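Local coordinates for solute binding protein MsmE (Bacillus subtilis subsp. subtilis str. 168, PDB 4R6H), which binds melibiose, raffinose and stachyose as the solute-binding component of the MelEDC-MsmX ABC transporter that imports these sugars, at residues A[47-52]-A[337-342]; A[143-148]-A[291-296]; A[198-203]-A[371-376]. One frame throughout, in Å; residues are numbered along the deposited sequence.

Overall arrangement
The protein has the two-lobed fold of bacterial solute-binding proteins, captured open. Contact 1 packs two helices in the lobe that carries the N-terminus, whereas contacts 2 and 3 lie in the other lobe. Their centres are about 28 and about 27 Å from that of contact 1, and neither touches it. Contacts 2 and 3 are neighbours, with centres about 12 Å apart, and both reach the same mixed sheet. Between them Asp143 OD2 and Tyr373 OH form a probable hydrogen bond, its modelled length doubtful because Tyr373 has two conformers, and Gln200 NE2 reaches Thr292 OG1 at 3.0 Å. In this family the sugar generally binds in the cleft between the lobes.

Contact 1 of 3, residues A[47-52]-A[337-342]; sequences RDTFRK and KQMAEA
Thr49 meets Gln338, Met339 and Ala342 where helix 44-60 packs against helix 333-343, the two running nearly antiparallel. The short segments approach to 9.2 Å between axes at an angle of 165°, and Thr49 faces Met339 across the seam with their CA atoms 6.3 Å apart. Each branch of the threonine has its own task. CG2, set anti to the backbone N, lies against the aliphatic part of Gln338, 3.8 Å from its CG. OG1 rests 3.4 Å from Ala342 CB, yet its polar partner is Ser45 O, one turn back in its own helix, so the hydroxyl is satisfied without crossing the interface. Gln338 extends from its helix, and its chain crosses that of Lys52 at about a right angle. In Met339 the bend at chi2 (70°) carries the sulfur to the backbone and CB of Phe50. SD comes to 3.9 Å from Phe50 CB and 4.7 Å from the centroid of the Phe50 ring, an oblique Met-aromatic contact, while Met339 CE reaches 4.1 Å from Thr49 CB. Met330 and Phe326 of helix 320-331 touch Phe50, and Met330 also touches Met339. The centre of the contact is thus mainly apolar, methyl and sulfur groups held chiefly by dispersion, with the longer chains of Lys52 and Gln338 crossing at its exposed margin. Polar links accompany this packing: while the Thr49 hydroxyl turns to Ser45 O, the Ser45 hydroxyl bonds Ala342 O and so joins the same two helices.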
loop_
_atom_site.group_PDB
_atom_site.type_symbol
_atom_site.label_atom_id
_atom_site.label_comp_id
_atom_site.label_asym_id
_atom_site.label_seq_id
_atom_site.Cartn_x
_atom_site.Cartn_y
_atom_site.Cartn_z
ATOM N N ARG A 47 -9.127 -14.308 2.601
ATOM C CA ARG A 47 -9.597 -14.979 3.786
ATOM C C ARG A 47 -9.783 -16.466 3.573
ATOM O O ARG A 47 -9.420 -17.248 4.446
ATOM C CB ARG A 47 -10.874 -14.291 4.304
ATOM C CG ARG A 47 -10.640 -12.862 4.688
ATOM C CD ARG A 47 -11.828 -12.262 5.406
ATOM N NE ARG A 47 -11.594 -10.862 5.780
ATOM C CZ ARG A 47 -12.513 -10.061 6.327
ATOM N NH1 ARG A 47 -13.745 -10.511 6.592
ATOM N NH2 ARG A 47 -12.198 -8.814 6.635
ATOM N N ASP A 48 -10.405 -16.872 2.464
ATOM C CA ASP A 48 -10.627 -18.288 2.196
ATOM C C ASP A 48 -9.311 -19.072 2.025
ATOM O O ASP A 48 -9.165 -20.172 2.511
ATOM C CB ASP A 48 -11.526 -18.492 0.966
ATOM C CG ASP A 48 -12.917 -17.880 1.135
ATOM O OD1 ASP A 48 -13.276 -17.475 2.268
ATOM O OD2 ASP A 48 -13.642 -17.776 0.107
ATOM N N THR A 49 -8.335 -18.488 1.335
ATOM C CA THR A 49 -7.087 -19.144 1.136
ATOM C C THR A 49 -6.313 -19.283 2.455
ATOM O O THR A 49 -5.665 -20.303 2.674
ATOM C CB THR A 49 -6.238 -18.425 0.052
ATOM O OG1 THR A 49 -6.940 -18.468 -1.196
ATOM C CG2 THR A 49 -4.877 -19.061 -0.123
ATOM N N PHE A 50 -6.323 -18.231 3.276
ATOM C CA PHE A 50 -5.687 -18.298 4.578
ATOM C C PHE A 50 -6.335 -19.408 5.430
ATOM O O PHE A 50 -5.603 -20.210 6.025
ATOM C CB PHE A 50 -5.697 -16.913 5.232
ATOM C CG PHE A 50 -4.574 -16.643 6.230
ATOM C CD1 PHE A 50 -3.712 -17.646 6.687
ATOM C CD2 PHE A 50 -4.408 -15.367 6.744
ATOM C CE1 PHE A 50 -2.728 -17.358 7.606
ATOM C CE2 PHE A 50 -3.417 -15.079 7.667
ATOM C CZ PHE A 50 -2.594 -16.079 8.115
ATOM N N ARG A 51 -7.671 -19.522 5.408
ATOM C CA ARG A 51 -8.335 -20.597 6.130
ATOM C C ARG A 51 -7.948 -21.973 5.576
ATOM O O ARG A 51 -7.752 -22.890 6.353
ATOM C CB ARG A 51 -9.858 -20.420 6.105
ATOM C CG ARG A 51 -10.324 -19.231 6.933
ATOM C CD ARG A 51 -11.839 -19.174 7.036
ATOM N NE ARG A 51 -12.281 -17.874 7.552
ATOM C CZ ARG A 51 -12.864 -16.920 6.821
ATOM N NH1 ARG A 51 -13.121 -17.100 5.516
ATOM N NH2 ARG A 51 -13.223 -15.776 7.403
ATOM N N LYS A 52 -7.813 -22.105 4.260
ATOM C CA LYS A 52 -7.452 -23.387 3.685
ATOM C C LYS A 52 -6.017 -23.759 4.115
ATOM O O LYS A 52 -5.733 -24.900 4.440
ATOM C CB LYS A 52 -7.690 -23.403 2.162
ATOM C CG LYS A 52 -6.481 -23.251 1.261
ATOM C CD LYS A 52 -6.092 -24.598 0.687
ATOM C CE LYS A 52 -6.688 -24.805 -0.700
ATOM N NZ LYS A 52 -5.844 -25.708 -1.509
ATOM N N LYS A 337 3.363 -19.286 -2.389
ATOM C CA LYS A 337 2.851 -18.962 -3.728
ATOM C C LYS A 337 1.332 -18.881 -3.724
ATOM O O LYS A 337 0.718 -17.927 -4.240
ATOM C CB LYS A 337 3.351 -20.004 -4.748
ATOM C CG LYS A 337 2.920 -19.767 -6.190
ATOM C CD LYS A 337 3.539 -20.839 -7.075
ATOM C CE LYS A 337 3.272 -20.617 -8.549
ATOM N NZ LYS A 337 1.862 -20.859 -8.929
ATOM N N GLN A 338 0.695 -19.877 -3.099
ATOM C CA GLN A 338 -0.744 -19.910 -2.990
ATOM C C GLN A 338 -1.321 -18.693 -2.275
ATOM O O GLN A 338 -2.253 -18.018 -2.749
ATOM C CB GLN A 338 -1.182 -21.225 -2.345
ATOM C CG GLN A 338 -2.670 -21.386 -2.237
ATOM C CD GLN A 338 -3.042 -22.705 -1.592
ATOM O OE1 GLN A 338 -2.180 -23.527 -1.330
ATOM N NE2 GLN A 338 -4.318 -22.871 -1.294
ATOM N N MET A 339 -0.757 -18.391 -1.108
ATOM C CA MET A 339 -1.243 -17.244 -0.360
ATOM C C MET A 339 -1.032 -15.932 -1.126
ATOM O O MET A 339 -1.934 -15.120 -1.208
ATOM C CB MET A 339 -0.609 -17.197 1.017
ATOM C CG MET A 339 -1.206 -16.201 1.974
ATOM S SD MET A 339 -2.880 -16.632 2.532
ATOM C CE MET A 339 -3.906 -15.474 1.630
ATOM N N ALA A 340 0.159 -15.744 -1.706
ATOM C CA ALA A 340 0.424 -14.526 -2.457
ATOM C C ALA A 340 -0.525 -14.349 -3.631
ATOM O O ALA A 340 -1.076 -13.255 -3.839
ATOM C CB ALA A 340 1.882 -14.495 -2.904
ATOM N N GLU A 341 -0.752 -15.420 -4.380
ATOM C CA GLU A 341 -1.690 -15.319 -5.488
ATOM C C GLU A 341 -3.108 -14.901 -5.072
ATOM O O GLU A 341 -3.789 -14.147 -5.758
ATOM C CB GLU A 341 -1.709 -16.636 -6.266
ATOM C CG GLU A 341 -0.438 -16.807 -7.081
ATOM C CD GLU A 341 -0.292 -18.139 -7.799
ATOM O OE1 GLU A 341 -1.239 -18.953 -7.795
ATOM O OE2 GLU A 341 0.796 -18.371 -8.375
ATOM N N ALA A 342 -3.559 -15.372 -3.927
ATOM C CA ALA A 342 -4.864 -14.966 -3.408
ATOM C C ALA A 342 -4.969 -13.473 -3.122
ATOM O O ALA A 342 -6.041 -12.899 -3.164
ATOM C CB ALA A 342 -5.192 -15.759 -2.173
#

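Contact 2 of 3, residues A[143-148]-A[291-296]; sequences DGLAYN and PTPAIH
Segment 143-148 of strand 141-148 comes closest to the 291-296 segment at Gly144 and Thr292, whose CA atoms are 4.1 Å apart, just as the second chain leaves its strand and turns into a loop through two prolines. At this point Gly144 has no side chain to hold the backbones apart: its CA lies 3.8 Å from Pro291 C and 3.5 Å from Thr292 OG1, with no room for a beta-carbon between. Thr292 turns its hydroxyl back toward the strand, OG1 lying anti to its own carbonyl carbon (chi1 -60°), and donates a weak hydrogen bond of 3.2 Å to Asp143 O. The firmer polar partner of this hydroxyl is the amide of Gln200, whose NE2 also bonds Gly144 O and thereby ties the loop and the strand to helix 192-206. Beyond the glycine the meeting becomes apolar. Leu145 crosses the Pro293 ring at about a right angle and lays CD1 beside it, 3.8 Å from Pro293 CD and 3.9 Å from Pro293 CG. Neither proline has a backbone N-H to offer, which suits a place where regular strand pairing gives way to a loop. Further along, the strand is held by backbone bonds in the mixed sheet: Leu145 with Ile290 and Tyr147 with Gly288 pair it to strand 287-291, whereas Ala146 with Thr268 and Asn148 with Ala266 pair it to strand 265-269. Phe201 of helix 192-206 packs on both Thr292 and Pro293, so these two residues lie between Gly144 and Leu145 of the strand and Phe201 of the helix.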
loop_
_atom_site.group_PDB
_atom_site.type_symbol
_atom_site.label_atom_id
_atom_site.label_comp_id
_atom_site.label_asym_id
_atom_site.label_seq_id
_atom_site.Cartn_x
_atom_site.Cartn_y
_atom_site.Cartn_z
ATOM N N ASP A 143 3.146 0.035 -5.463
ATOM C CA ASP A 143 2.142 0.902 -6.072
ATOM C C ASP A 143 2.787 2.037 -6.859
ATOM O O ASP A 143 3.777 2.699 -6.415
ATOM C CB ASP A 143 1.252 1.513 -4.993
ATOM C CG ASP A 143 0.314 0.516 -4.358
ATOM O OD1 ASP A 143 -0.056 -0.498 -4.992
ATOM O OD2 ASP A 143 -0.091 0.781 -3.201
ATOM N N GLY A 144 2.190 2.272 -8.034
ATOM C CA GLY A 144 2.478 3.420 -8.859
ATOM C C GLY A 144 1.199 3.920 -9.486
ATOM O O GLY A 144 0.231 4.293 -8.777
ATOM N N LEU A 145 1.163 3.877 -10.821
ATOM C CA LEU A 145 -0.008 4.255 -11.583
ATOM C C LEU A 145 -0.454 3.088 -12.464
ATOM O O LEU A 145 0.409 2.416 -13.082
ATOM C CB LEU A 145 0.313 5.439 -12.504
ATOM C CG LEU A 145 0.808 6.700 -11.851
ATOM C CD1 LEU A 145 1.283 7.701 -12.875
ATOM C CD2 LEU A 145 -0.279 7.340 -11.013
ATOM N N ALA A 146 -1.752 2.900 -12.565
ATOM C CA ALA A 146 -2.337 1.970 -13.519
ATOM C C ALA A 146 -2.728 2.730 -14.781
ATOM O O ALA A 146 -3.104 3.900 -14.729
ATOM C CB ALA A 146 -3.540 1.287 -12.939
ATOM N N TYR A 147 -2.633 2.067 -15.947
ATOM C CA TYR A 147 -2.894 2.768 -17.177
ATOM C C TYR A 147 -3.360 1.822 -18.271
ATOM O O TYR A 147 -3.079 0.628 -18.241
ATOM C CB TYR A 147 -1.648 3.518 -17.655
ATOM C CG TYR A 147 -0.538 2.624 -18.132
ATOM C CD1 TYR A 147 0.270 1.912 -17.243
ATOM C CD2 TYR A 147 -0.333 2.408 -19.493
ATOM C CE1 TYR A 147 1.281 1.068 -17.703
ATOM C CE2 TYR A 147 0.665 1.594 -19.937
ATOM C CZ TYR A 147 1.472 0.926 -19.043
ATOM O OH TYR A 147 2.447 0.034 -19.496
ATOM N N ASN A 148 -4.061 2.389 -19.248
ATOM C CA ASN A 148 -4.546 1.660 -20.419
ATOM C C ASN A 148 -3.462 1.650 -21.475
ATOM O O ASN A 148 -3.140 2.680 -22.045
ATOM C CB ASN A 148 -5.817 2.330 -20.924
ATOM C CG ASN A 148 -6.433 1.624 -22.083
ATOM O OD1 ASN A 148 -5.726 1.157 -22.994
ATOM N ND2 ASN A 148 -7.754 1.569 -22.094
ATOM N N PRO A 291 5.826 2.496 -12.021
ATOM C CA PRO A 291 6.172 3.050 -10.727
ATOM C C PRO A 291 5.656 4.492 -10.594
ATOM O O PRO A 291 5.320 5.152 -11.592
ATOM C CB PRO A 291 7.708 3.058 -10.741
ATOM C CG PRO A 291 8.148 2.275 -11.892
ATOM C CD PRO A 291 6.993 2.090 -12.807
ATOM N N THR A 292 5.634 4.975 -9.373
ATOM C CA THR A 292 5.272 6.369 -9.102
ATOM C C THR A 292 6.319 7.276 -9.718
ATOM O O THR A 292 7.504 7.109 -9.439
ATOM C CB THR A 292 5.194 6.636 -7.582
ATOM O OG1 THR A 292 4.199 5.782 -6.998
ATOM C CG2 THR A 292 4.787 8.062 -7.293
ATOM N N PRO A 293 5.897 8.230 -10.578
ATOM C CA PRO A 293 6.885 9.152 -11.142
ATOM C C PRO A 293 7.650 9.955 -10.099
ATOM O O PRO A 293 7.096 10.350 -9.067
ATOM C CB PRO A 293 6.030 10.069 -11.998
ATOM C CG PRO A 293 4.856 9.236 -12.426
ATOM C CD PRO A 293 4.575 8.389 -11.187
ATOM N N ALA A 294 8.905 10.236 -10.433
ATOM C CA ALA A 294 9.753 11.108 -9.642
ATOM C C ALA A 294 9.350 12.572 -9.828
ATOM O O ALA A 294 8.659 12.928 -10.782
ATOM C CB ALA A 294 11.200 10.924 -10.078
ATOM N N ILE A 295 9.803 13.389 -8.875
ATOM C CA ILE A 295 9.495 14.818 -8.871
ATOM C C ILE A 295 10.736 15.683 -9.028
ATOM O O ILE A 295 10.677 16.693 -9.741
ATOM C CB ILE A 295 8.684 15.167 -7.598
ATOM C CG1 ILE A 295 7.249 14.660 -7.776
ATOM C CG2 ILE A 295 8.618 16.696 -7.331
ATOM C CD1 ILE A 295 6.407 14.657 -6.506
ATOM N N HIS A 296 11.819 15.347 -8.358
ATOM C CA HIS A 296 13.038 16.149 -8.449
ATOM C C HIS A 296 13.942 15.688 -9.593
ATOM O O HIS A 296 14.016 14.520 -9.921
ATOM C CB HIS A 296 13.797 16.080 -7.141
ATOM C CG HIS A 296 13.028 16.612 -5.988
ATOM N ND1 HIS A 296 12.841 17.960 -5.777
ATOM C CD2 HIS A 296 12.342 15.978 -5.008
ATOM C CE1 HIS A 296 12.080 18.133 -4.717
ATOM N NE2 HIS A 296 11.748 16.945 -4.241
#

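Contact 3 of 3, residues A[198-203]-A[371-376]; sequences YDQFAT and EPYFDR
Asp199 holds its CG anti to the backbone N (chi1 -155°) and Asp375 tucks its own into the crowded position between N and carbonyl carbon (chi1 72°), which together bring two acid groups close, one oxygen of each leading, in the second lobe of the solute-binding fold. They meet where helix 192-206 passes the first turn of helix 374-378, a helix with Tyr373 at its N-cap position. Asp199 OD1 takes the N-H of Asp375 on its syn lone pair at 2.9 Å, a bond well short of straight (133°), so a side chain from one helix serves the amino end of another. The two side chains cross at about a right angle, and Asp199 OD2 stands only 2.5 Å from Asp375 OD1; a distance so short suggests that one of the acids carries a proton. The N-terminal end of the helix is likely to steady whatever negative charge remains, and Trp384 of helix 383-395 touches both residues. Phe374 sets one face of its ring on Ala202, whose CB is 3.5 Å from the ring centroid in a CH-pi contact. Cutting this ring back to a serine would probably leave the Ala202 methyl without its apolar cover and open a gap between the helices. Thr203 CG2 adds a further apolar touch, 3.6 Å from Glu371 CB. The Thr203 hydroxyl joins two waters: one donates to Thr203 OG1 and to Asp199 O and accepts from Phe374 N, the other accepts from Thr203 OG1 at 2.7 Å and donates to Pro372 O and Glu371 OE1.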
loop_
_atom_site.group_PDB
_atom_site.type_symbol
_atom_site.label_atom_id
_atom_site.label_comp_id
_atom_site.label_asym_id
_atom_site.label_seq_id
_atom_site.Cartn_x
_atom_site.Cartn_y
_atom_site.Cartn_z
ATOM N N TYR A 198 -1.980 12.024 -2.544
ATOM C CA TYR A 198 -1.061 12.760 -1.680
ATOM C C TYR A 198 -0.000 11.855 -1.083
ATOM O O TYR A 198 1.181 12.205 -1.038
ATOM C CB TYR A 198 -1.795 13.490 -0.588
ATOM C CG TYR A 198 -2.480 14.794 -0.955
ATOM C CD1 TYR A 198 -1.753 15.905 -1.386
ATOM C CD2 TYR A 198 -3.839 14.973 -0.744
ATOM C CE1 TYR A 198 -2.375 17.123 -1.659
ATOM C CE2 TYR A 198 -4.449 16.180 -0.998
ATOM C CZ TYR A 198 -3.714 17.263 -1.428
ATOM O OH TYR A 198 -4.380 18.449 -1.676
ATOM N N ASP A 199 -0.438 10.712 -0.545
ATOM C CA ASP A 199 0.468 9.814 0.153
ATOM C C ASP A 199 1.552 9.276 -0.776
ATOM O O ASP A 199 2.761 9.292 -0.420
ATOM C CB ASP A 199 -0.366 8.669 0.797
ATOM C CG ASP A 199 0.291 8.031 1.987
ATOM O OD1 ASP A 199 1.193 8.587 2.587
ATOM O OD2 ASP A 199 -0.211 6.987 2.396
ATOM N N GLN A 200 1.175 8.784 -1.955
ATOM C CA GLN A 200 2.151 8.222 -2.853
ATOM C C GLN A 200 3.135 9.286 -3.327
ATOM O O GLN A 200 4.325 9.041 -3.321
ATOM C CB GLN A 200 1.547 7.537 -4.089
ATOM C CG GLN A 200 1.003 6.162 -3.840
ATOM C CD GLN A 200 0.495 5.450 -5.089
ATOM O OE1 GLN A 200 -0.544 4.822 -5.030
ATOM N NE2 GLN A 200 1.306 5.407 -6.143
ATOM N N PHE A 201 2.619 10.455 -3.739
ATOM C CA PHE A 201 3.526 11.464 -4.317
ATOM C C PHE A 201 4.348 12.201 -3.258
ATOM O O PHE A 201 5.358 12.821 -3.575
ATOM C CB PHE A 201 2.809 12.402 -5.277
ATOM C CG PHE A 201 2.549 11.811 -6.633
ATOM C CD1 PHE A 201 3.596 11.593 -7.545
ATOM C CD2 PHE A 201 1.270 11.485 -7.019
ATOM C CE1 PHE A 201 3.325 11.070 -8.797
ATOM C CE2 PHE A 201 0.989 10.994 -8.284
ATOM C CZ PHE A 201 2.046 10.764 -9.177
ATOM N N ALA A 202 3.940 12.134 -1.998
ATOM C CA ALA A 202 4.759 12.710 -0.923
ATOM C C ALA A 202 6.136 12.066 -0.842
ATOM O O ALA A 202 7.115 12.703 -0.479
ATOM C CB ALA A 202 4.062 12.538 0.420
ATOM N N THR A 203 6.244 10.785 -1.207
ATOM C CA THR A 203 7.536 10.089 -1.213
ATOM C C THR A 203 8.569 10.667 -2.210
ATOM O O THR A 203 9.652 11.100 -1.753
ATOM C CB THR A 203 7.318 8.556 -1.328
ATOM O OG1 THR A 203 6.743 8.054 -0.096
ATOM C CG2 THR A 203 8.590 7.791 -1.589
ATOM N N GLU A 371 9.680 2.076 -1.505
ATOM C CA GLU A 371 9.591 2.933 -0.342
ATOM C C GLU A 371 8.308 2.614 0.433
ATOM O O GLU A 371 7.234 2.414 -0.169
ATOM C CB GLU A 371 9.558 4.416 -0.743
ATOM C CG GLU A 371 10.956 5.005 -0.942
ATOM C CD GLU A 371 11.621 5.272 0.396
ATOM O OE1 GLU A 371 10.958 5.767 1.349
ATOM O OE2 GLU A 371 12.812 4.918 0.488
ATOM N N PRO A 372 8.373 2.607 1.764
ATOM C CA PRO A 372 7.153 2.433 2.523
ATOM C C PRO A 372 6.171 3.574 2.341
ATOM O O PRO A 372 6.562 4.713 2.019
ATOM C CB PRO A 372 7.644 2.373 3.991
ATOM C CG PRO A 372 8.941 3.125 3.958
ATOM C CD PRO A 372 9.552 2.834 2.625
ATOM N N TYR A 373 4.896 3.336 2.588
ATOM C CA TYR A 373 3.930 4.424 2.522
ATOM C C TYR A 373 4.310 5.579 3.429
ATOM O O TYR A 373 4.601 5.412 4.617
ATOM C CB TYR A 373 2.505 3.947 2.822
ATOM C CG TYR A 373 1.756 3.630 1.555
ATOM C CD1 TYR A 373 1.175 4.645 0.802
ATOM C CD2 TYR A 373 1.692 2.339 1.077
ATOM C CE1 TYR A 373 0.511 4.369 -0.365
ATOM C CE2 TYR A 373 1.030 2.048 -0.097
ATOM C CZ TYR A 373 0.440 3.069 -0.807
ATOM O OH TYR A 373 -0.220 2.805 -1.976
ATOM N N PHE A 374 4.304 6.770 2.856
ATOM C CA PHE A 374 4.782 7.978 3.536
ATOM C C PHE A 374 4.079 8.163 4.879
ATOM O O PHE A 374 4.736 8.489 5.911
ATOM C CB PHE A 374 4.531 9.182 2.616
ATOM C CG PHE A 374 4.874 10.512 3.204
ATOM C CD1 PHE A 374 6.182 10.960 3.157
ATOM C CD2 PHE A 374 3.895 11.326 3.714
ATOM C CE1 PHE A 374 6.519 12.198 3.633
ATOM C CE2 PHE A 374 4.235 12.590 4.213
ATOM C CZ PHE A 374 5.542 13.005 4.159
ATOM N N ASP A 375 2.760 8.018 4.907
ATOM C CA ASP A 375 2.038 8.369 6.123
ATOM C C ASP A 375 2.354 7.435 7.278
ATOM O O ASP A 375 2.334 7.857 8.446
ATOM C CB ASP A 375 0.520 8.445 5.895
ATOM C CG ASP A 375 -0.128 7.073 5.705
ATOM O OD1 ASP A 375 0.247 6.323 4.777
ATOM O OD2 ASP A 375 -1.015 6.726 6.520
ATOM N N ARG A 376 2.646 6.187 6.963
ATOM C CA ARG A 376 2.926 5.194 7.985
ATOM C C ARG A 376 4.277 5.401 8.638
ATOM O O ARG A 376 4.457 5.106 9.813
ATOM C CB ARG A 376 2.724 3.769 7.396
ATOM C CG ARG A 376 1.306 3.587 6.863
ATOM C CD ARG A 376 0.925 2.130 6.562
ATOM N NE ARG A 376 -0.054 2.063 5.463
ATOM C CZ ARG A 376 -0.529 0.940 4.917
ATOM N NH1 ARG A 376 -0.156 -0.247 5.373
ATOM N NH2 ARG A 376 -1.385 1.005 3.892
HETATM O O HOH W 1 4.139 7.026 0.055
HETATM O O HOH W 2 8.337 6.913 1.803
#